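Local coordinates for protein alpha-L-arabinofuranosidase B (Aspergillus kawachii, PDB 6SXT) that hydrolyses terminal non-reducing alpha-L-arabinofuranosyl residues from arabinoxylan, arabinan and arabinogalactan side chains, contributing to the breakdown of plant hemicellulose, at residues W190-G195 / E214-G219; D237-R242 / G257-Y262. All coordinates share one frame; numbering follows the deposited sequence.

Contact 1. Residues W190-G195 / E214-G219. With EDO (1,2-ethanediol), chain P.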
loop_
_atom_site.group_PDB
_atom_site.type_symbol
_atom_site.label_atom_id
_atom_site.label_comp_id
_atom_site.label_asym_id
_atom_site.label_seq_id
_atom_site.Cartn_x
_atom_site.Cartn_y
_atom_site.Cartn_z
ATOM N N TRP A 190 -11.853 18.679 0.053
ATOM C CA TRP A 190 -13.280 18.638 -0.283
ATOM C C TRP A 190 -14.071 18.259 0.969
ATOM O O TRP A 190 -14.355 19.107 1.828
ATOM C CB TRP A 190 -13.457 17.675 -1.474
ATOM C CG TRP A 190 -12.650 18.011 -2.692
ATOM C CD1 TRP A 190 -13.000 18.889 -3.694
ATOM C CD2 TRP A 190 -11.395 17.437 -3.095
ATOM N NE1 TRP A 190 -12.021 18.910 -4.652
ATOM C CE2 TRP A 190 -11.008 18.051 -4.307
ATOM C CE3 TRP A 190 -10.503 16.499 -2.508
ATOM C CZ2 TRP A 190 -9.821 17.713 -4.962
ATOM C CZ3 TRP A 190 -9.348 16.151 -3.175
ATOM C CH2 TRP A 190 -9.002 16.769 -4.384
ATOM N N GLY A 191 -14.412 17.000 1.124
ATOM C CA GLY A 191 -15.207 16.533 2.244
ATOM C C GLY A 191 -14.320 16.072 3.382
ATOM O O GLY A 191 -13.168 15.764 3.156
ATOM N N TYR A 192 -14.971 15.890 4.524
ATOM C CA TYR A 192 -14.348 15.275 5.714
ATOM C C TYR A 192 -15.437 15.011 6.735
ATOM O O TYR A 192 -16.639 15.408 6.597
ATOM C CB TYR A 192 -13.159 16.108 6.199
ATOM C CG TYR A 192 -13.588 17.504 6.605
ATOM C CD1 TYR A 192 -14.061 17.760 7.879
ATOM C CD2 TYR A 192 -13.591 18.541 5.684
ATOM C CE1 TYR A 192 -14.488 19.038 8.262
ATOM C CE2 TYR A 192 -14.034 19.822 6.045
ATOM C CZ TYR A 192 -14.473 20.066 7.339
ATOM O OH TYR A 192 -14.945 21.305 7.728
ATOM N N GLY A 193 -15.107 14.164 7.709
ATOM C CA GLY A 193 -16.049 13.723 8.726
ATOM C C GLY A 193 -15.650 14.245 10.114
ATOM O O GLY A 193 -14.830 15.210 10.204
ATOM N N ALA A 194 -16.203 13.595 11.123
ATOM C CA ALA A 194 -15.955 13.884 12.558
ATOM C C ALA A 194 -14.518 13.512 12.929
ATOM O O ALA A 194 -13.900 12.556 12.356
ATOM C CB ALA A 194 -16.974 13.185 13.404
ATOM N N GLY A 195 -13.909 14.258 13.853
ATOM C CA GLY A 195 -12.577 13.938 14.389
ATOM C C GLY A 195 -11.428 14.275 13.472
ATOM O O GLY A 195 -11.557 15.178 12.638
ATOM N N GLU A 214 -21.395 19.154 0.701
ATOM C CA GLU A 214 -19.973 19.445 0.465
ATOM C C GLU A 214 -19.307 19.734 1.809
ATOM O O GLU A 214 -20.032 20.232 2.752
ATOM C CB GLU A 214 -19.668 20.601 -0.494
ATOM C CG GLU A 214 -19.794 20.213 -1.965
ATOM C CD GLU A 214 -19.575 21.370 -2.929
ATOM O OE1 GLU A 214 -19.677 22.530 -2.480
ATOM O OE2 GLU A 214 -19.279 21.132 -4.102
ATOM N N GLY A 215 -18.037 19.351 1.944
ATOM C CA GLY A 215 -17.256 19.564 3.186
ATOM C C GLY A 215 -17.675 18.651 4.342
ATOM O O GLY A 215 -17.750 17.438 4.175
ATOM N N TYR A 216 -17.945 19.201 5.534
ATOM C CA TYR A 216 -18.209 18.425 6.774
ATOM C C TYR A 216 -19.550 17.714 6.741
ATOM O O TYR A 216 -20.591 18.313 6.442
ATOM C CB TYR A 216 -18.119 19.395 7.963
ATOM C CG TYR A 216 -18.348 18.768 9.309
ATOM C CD1 TYR A 216 -17.441 17.859 9.817
ATOM C CD2 TYR A 216 -19.488 19.047 10.058
ATOM C CE1 TYR A 216 -17.622 17.310 11.080
ATOM C CE2 TYR A 216 -19.692 18.479 11.310
ATOM C CZ TYR A 216 -18.743 17.630 11.831
ATOM O OH TYR A 216 -19.007 17.058 13.041
ATOM N N ASN A 217 -19.563 16.451 7.159
ATOM C CA ASN A 217 -20.767 15.679 7.486
ATOM C C ASN A 217 -20.477 14.967 8.799
ATOM O O ASN A 217 -19.439 14.241 8.885
ATOM C CB ASN A 217 -21.169 14.720 6.391
ATOM C CG ASN A 217 -21.636 15.426 5.137
ATOM O OD1 ASN A 217 -22.871 15.567 4.981
ATOM N ND2 ASN A 217 -20.684 15.735 4.241
ATOM N N SER A 218 -21.298 15.263 9.812
ATOM C CA SER A 218 -21.033 14.834 11.209
ATOM C C SER A 218 -21.147 13.325 11.312
ATOM O O SER A 218 -20.670 12.760 12.309
ATOM C CB SER A 218 -22.005 15.581 12.176
ATOM O OG SER A 218 -23.369 15.131 11.927
ATOM N N GLY A 219 -21.921 12.692 10.436
ATOM C CA GLY A 219 -22.251 11.286 10.604
ATOM C C GLY A 219 -21.158 10.372 10.042
ATOM O O GLY A 219 -21.415 9.159 10.089
HETATM C C1 EDO P . -24.094 12.657 8.248
HETATM O O1 EDO P . -23.763 13.948 8.783
HETATM C C2 EDO P . -23.849 12.307 6.797
HETATM O O2 EDO P . -22.791 11.321 6.380
#

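Contact 2. Residues D237-R242 / G257-Y262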
loop_
_atom_site.group_PDB
_atom_site.type_symbol
_atom_site.label_atom_id
_atom_site.label_comp_id
_atom_site.label_asym_id
_atom_site.label_seq_id
_atom_site.Cartn_x
_atom_site.Cartn_y
_atom_site.Cartn_z
ATOM N N ASP A 237 -30.049 8.642 -8.038
ATOM C CA ASP A 237 -30.173 9.652 -6.959
ATOM C C ASP A 237 -30.208 8.940 -5.611
ATOM O O ASP A 237 -30.938 9.352 -4.685
ATOM C CB ASP A 237 -31.465 10.458 -7.130
ATOM C CG ASP A 237 -31.408 11.792 -6.431
ATOM O OD1 ASP A 237 -30.346 12.214 -6.042
ATOM O OD2 ASP A 237 -32.465 12.454 -6.427
ATOM N N LYS A 238 -29.379 7.908 -5.451
ATOM C CA LYS A 238 -29.187 7.341 -4.093
ATOM C C LYS A 238 -27.741 6.837 -4.007
ATOM O O LYS A 238 -27.199 6.352 -5.029
ATOM C CB LYS A 238 -30.140 6.203 -3.705
ATOM C CG LYS A 238 -30.210 4.991 -4.614
ATOM C CD LYS A 238 -31.327 3.999 -4.221
ATOM C CE LYS A 238 -31.272 2.708 -5.020
ATOM N NZ LYS A 238 -32.444 1.837 -4.742
ATOM N N TRP A 239 -27.146 6.911 -2.822
ATOM C CA TRP A 239 -25.809 6.293 -2.614
ATOM C C TRP A 239 -25.609 6.112 -1.124
ATOM O O TRP A 239 -26.388 6.661 -0.300
ATOM C CB TRP A 239 -24.703 7.142 -3.223
ATOM C CG TRP A 239 -24.569 8.486 -2.610
ATOM C CD1 TRP A 239 -25.475 9.516 -2.741
ATOM C CD2 TRP A 239 -23.526 8.971 -1.770
ATOM N NE1 TRP A 239 -25.012 10.606 -2.099
ATOM C CE2 TRP A 239 -23.829 10.297 -1.430
ATOM C CE3 TRP A 239 -22.344 8.415 -1.245
ATOM C CZ2 TRP A 239 -23.025 11.059 -0.594
ATOM C CZ3 TRP A 239 -21.563 9.166 -0.429
ATOM C CH2 TRP A 239 -21.885 10.471 -0.083
ATOM N N ALA A 240 -24.583 5.358 -0.757
ATOM C CA ALA A 240 -24.361 5.067 0.669
ATOM C C ALA A 240 -22.892 4.786 0.959
ATOM O O ALA A 240 -22.148 4.317 0.067
ATOM C CB ALA A 240 -25.165 3.885 1.086
ATOM N N ILE A 241 -22.502 5.082 2.185
ATOM C CA ILE A 241 -21.198 4.722 2.779
ATOM C C ILE A 241 -21.520 3.856 3.972
ATOM O O ILE A 241 -22.214 4.324 4.866
ATOM C CB ILE A 241 -20.395 5.931 3.258
ATOM C CG1 ILE A 241 -20.083 6.897 2.106
ATOM C CG2 ILE A 241 -19.160 5.495 4.025
ATOM C CD1 ILE A 241 -19.530 8.205 2.567
ATOM N N ARG A 242 -20.889 2.692 4.030
ATOM C CA ARG A 242 -20.971 1.830 5.222
ATOM C C ARG A 242 -19.553 1.399 5.600
ATOM O O ARG A 242 -18.717 1.249 4.693
ATOM C CB ARG A 242 -21.852 0.624 4.917
ATOM C CG ARG A 242 -23.242 1.001 4.465
ATOM C CD ARG A 242 -24.155 -0.185 4.246
ATOM N NE ARG A 242 -24.588 -0.780 5.510
ATOM C CZ ARG A 242 -24.931 -2.049 5.679
ATOM N NH1 ARG A 242 -24.867 -2.932 4.705
ATOM N NH2 ARG A 242 -25.329 -2.428 6.880
ATOM N N GLY A 257 -28.668 7.937 1.073
ATOM C CA GLY A 257 -29.715 8.829 0.599
ATOM C C GLY A 257 -29.320 9.524 -0.654
ATOM O O GLY A 257 -28.517 9.000 -1.420
ATOM N N ALA A 258 -29.960 10.665 -0.896
ATOM C CA ALA A 258 -29.871 11.340 -2.195
ATOM C C ALA A 258 -28.459 11.754 -2.577
ATOM O O ALA A 258 -27.551 12.048 -1.753
ATOM C CB ALA A 258 -30.799 12.539 -2.149
ATOM N N ARG A 259 -28.225 11.896 -3.899
ATOM C CA ARG A 259 -26.990 12.515 -4.357
ATOM C C ARG A 259 -26.813 13.915 -3.803
ATOM O O ARG A 259 -27.839 14.556 -3.494
ATOM C CB ARG A 259 -26.853 12.663 -5.883
ATOM C CG ARG A 259 -26.839 11.342 -6.644
ATOM C CD ARG A 259 -25.459 10.692 -6.691
ATOM N NE ARG A 259 -25.633 9.334 -7.193
ATOM C CZ ARG A 259 -24.677 8.381 -7.123
ATOM N NH1 ARG A 259 -23.489 8.646 -6.635
ATOM N NH2 ARG A 259 -24.982 7.208 -7.569
ATOM N N PRO A 260 -25.564 14.375 -3.611
ATOM C CA PRO A 260 -25.282 15.712 -3.123
ATOM C C PRO A 260 -25.978 16.695 -4.084
ATOM O O PRO A 260 -25.875 16.487 -5.280
ATOM C CB PRO A 260 -23.781 15.865 -3.180
ATOM C CG PRO A 260 -23.246 14.420 -3.095
ATOM C CD PRO A 260 -24.280 13.640 -3.834
ATOM N N ASP A 261 -26.676 17.682 -3.532
ATOM C CA ASP A 261 -27.505 18.620 -4.340
ATOM C C ASP A 261 -26.536 19.699 -4.870
ATOM O O ASP A 261 -26.615 20.880 -4.468
ATOM C CB ASP A 261 -28.711 19.109 -3.513
ATOM C CG ASP A 261 -29.838 18.093 -3.186
ATOM O OD1 ASP A 261 -30.198 17.252 -4.023
ATOM O OD2 ASP A 261 -30.393 18.147 -2.065
ATOM N N TYR A 262 -25.575 19.334 -5.722
ATOM C CA TYR A 262 -24.604 20.234 -6.404
ATOM C C TYR A 262 -24.558 19.824 -7.880
ATOM O O TYR A 262 -24.839 18.664 -8.191
ATOM C CB TYR A 262 -23.199 20.181 -5.825
ATOM C CG TYR A 262 -23.145 20.464 -4.346
ATOM C CD1 TYR A 262 -23.344 19.440 -3.439
ATOM C CD2 TYR A 262 -22.947 21.744 -3.846
ATOM C CE1 TYR A 262 -23.389 19.670 -2.084
ATOM C CE2 TYR A 262 -22.989 21.998 -2.486
ATOM C CZ TYR A 262 -23.195 20.948 -1.603
ATOM O OH TYR A 262 -23.224 21.131 -0.259
HETATM O O HOH W 1 -27.595 9.567 -9.464
HETATM O O HOH W 2 -30.066 14.722 -5.096
#

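Contact 1. Residues W190-G195 / E214-G219
The carbonyl oxygen of Y192 is gripped by several groups at once. N217 N donates to Y192 O over 3.2 Å, nearly head-on to the carbonyl, the CA-H of Y216 leans on the same oxygen, and the hydroxyl of S210, just after strand 208-209, adds a further hydrogen bond. The amide of the same residue, Y192 N, donates to G215 O, also at 3.2 Å, but it reaches that oxygen from above the carbonyl plane, 65° out of it. G215 O receives the CA-H of G191 as well, while G215 CA sends its own C-H to W190 O at 3.2 Å. The two N-H...O bonds make a single beta bridge, Y192 with Y216, between segments that run in nearly the same direction, in loops that follow strands 180-185 and 208-209 of a small antiparallel sheet in the catalytic domain. Glycine at 191 lets the backbones approach closely, G191 CA lying 3.8 Å from G215 CA. Beside the bridge the two tyrosine side chains cross at about a right angle, their rings obliquely set. The CE1 corner of Y192 meets Y216 CD1 at 3.5 Å, and G215 C and Y216 N lie over one face of the Y192 ring, near its rim. Swinging CG of Y216 anti to its backbone N (chi1 -179°) carries that ring along 193-194, where G193 O comes to its edge, 3.6 Å from Y216 CE1. At the far end A194 CB rests against S218 O. Next to N217 CB, a 1,2-ethanediol, probably from the crystallisation liquor, accepts a weak bond from G219 N.

Contact 2. Residues D237-R242 / G257-Y262
A tryptophan and an arginine, W239 and R259, lie with ring and guanidinium planes only 13° apart, yet the indole does not stack on the cation. Instead W239 CB sits over one face of the R259 guanidinium, toward its rim and 3.9 Å from NH1. The indole turns its NE1 edge to the 258-259 backbone, where NE1 gives a weak, bent bond (130°) to A258 O at 2.9 Å. That oxygen lies near the ring plane and also takes the hydroxyl of Y255. CG of W239 stands between its backbone N and carbonyl carbon (chi1 63°), which brings the five-membered ring alongside the G257 and A258 carbonyls. P260 crosses the indole at about a right angle, with CD 3.6 Å from NE1. The pair W239-G257 is an antiparallel hydrogen-bonded one: W239 N reaches G257 O at 2.9 Å, and G257 N returns to W239 O at 3.0 Å. It closes the open end of the hairpin of strands 238-245 and 250-257 in the large antiparallel sheet of the catalytic domain, after which the chain turns away. D237 ties down the departing chain, its OD1 accepting R259 N at 3.0 Å on the anti side, tilted well out of the carboxylate plane. One water joins D237 N to R259 NE, and a second lies between D237 OD1 and R259 O. The charged ends do not pair: D237 OD1 stays 5.6 Å from R259 NE, while R259 NH1 forms a salt bridge with E180 and NH2 bonds G235 O. With E180 as its salt-bridge partner, the buried R259 cation is probably stabilised in its charged form, and the carboxylate of D237 serves the backbone at the hairpin's end.

How the contacts relate
Contact 1 closes before contact 2 opens along the chain, yet their centres lie about 14 Å apart on the same side of the chain's centre, and they touch: E214 N and Y262 OH stand 2.9 Å apart, a probable hydrogen bond joining 214-219 to 257-262. They differ in distance from the active site. In contact 1 the side chain of W190 comes within about 4 Å of the bound cyclopentyl inhibitor and of substrate-binding N207, and E214 OE2 takes a hydrogen bond from N207 ND2. Contact 2 stands further back, the P260 side chain about 7 Å from that of N207. F209 is touched by E214 from one contact and by P260 from the other.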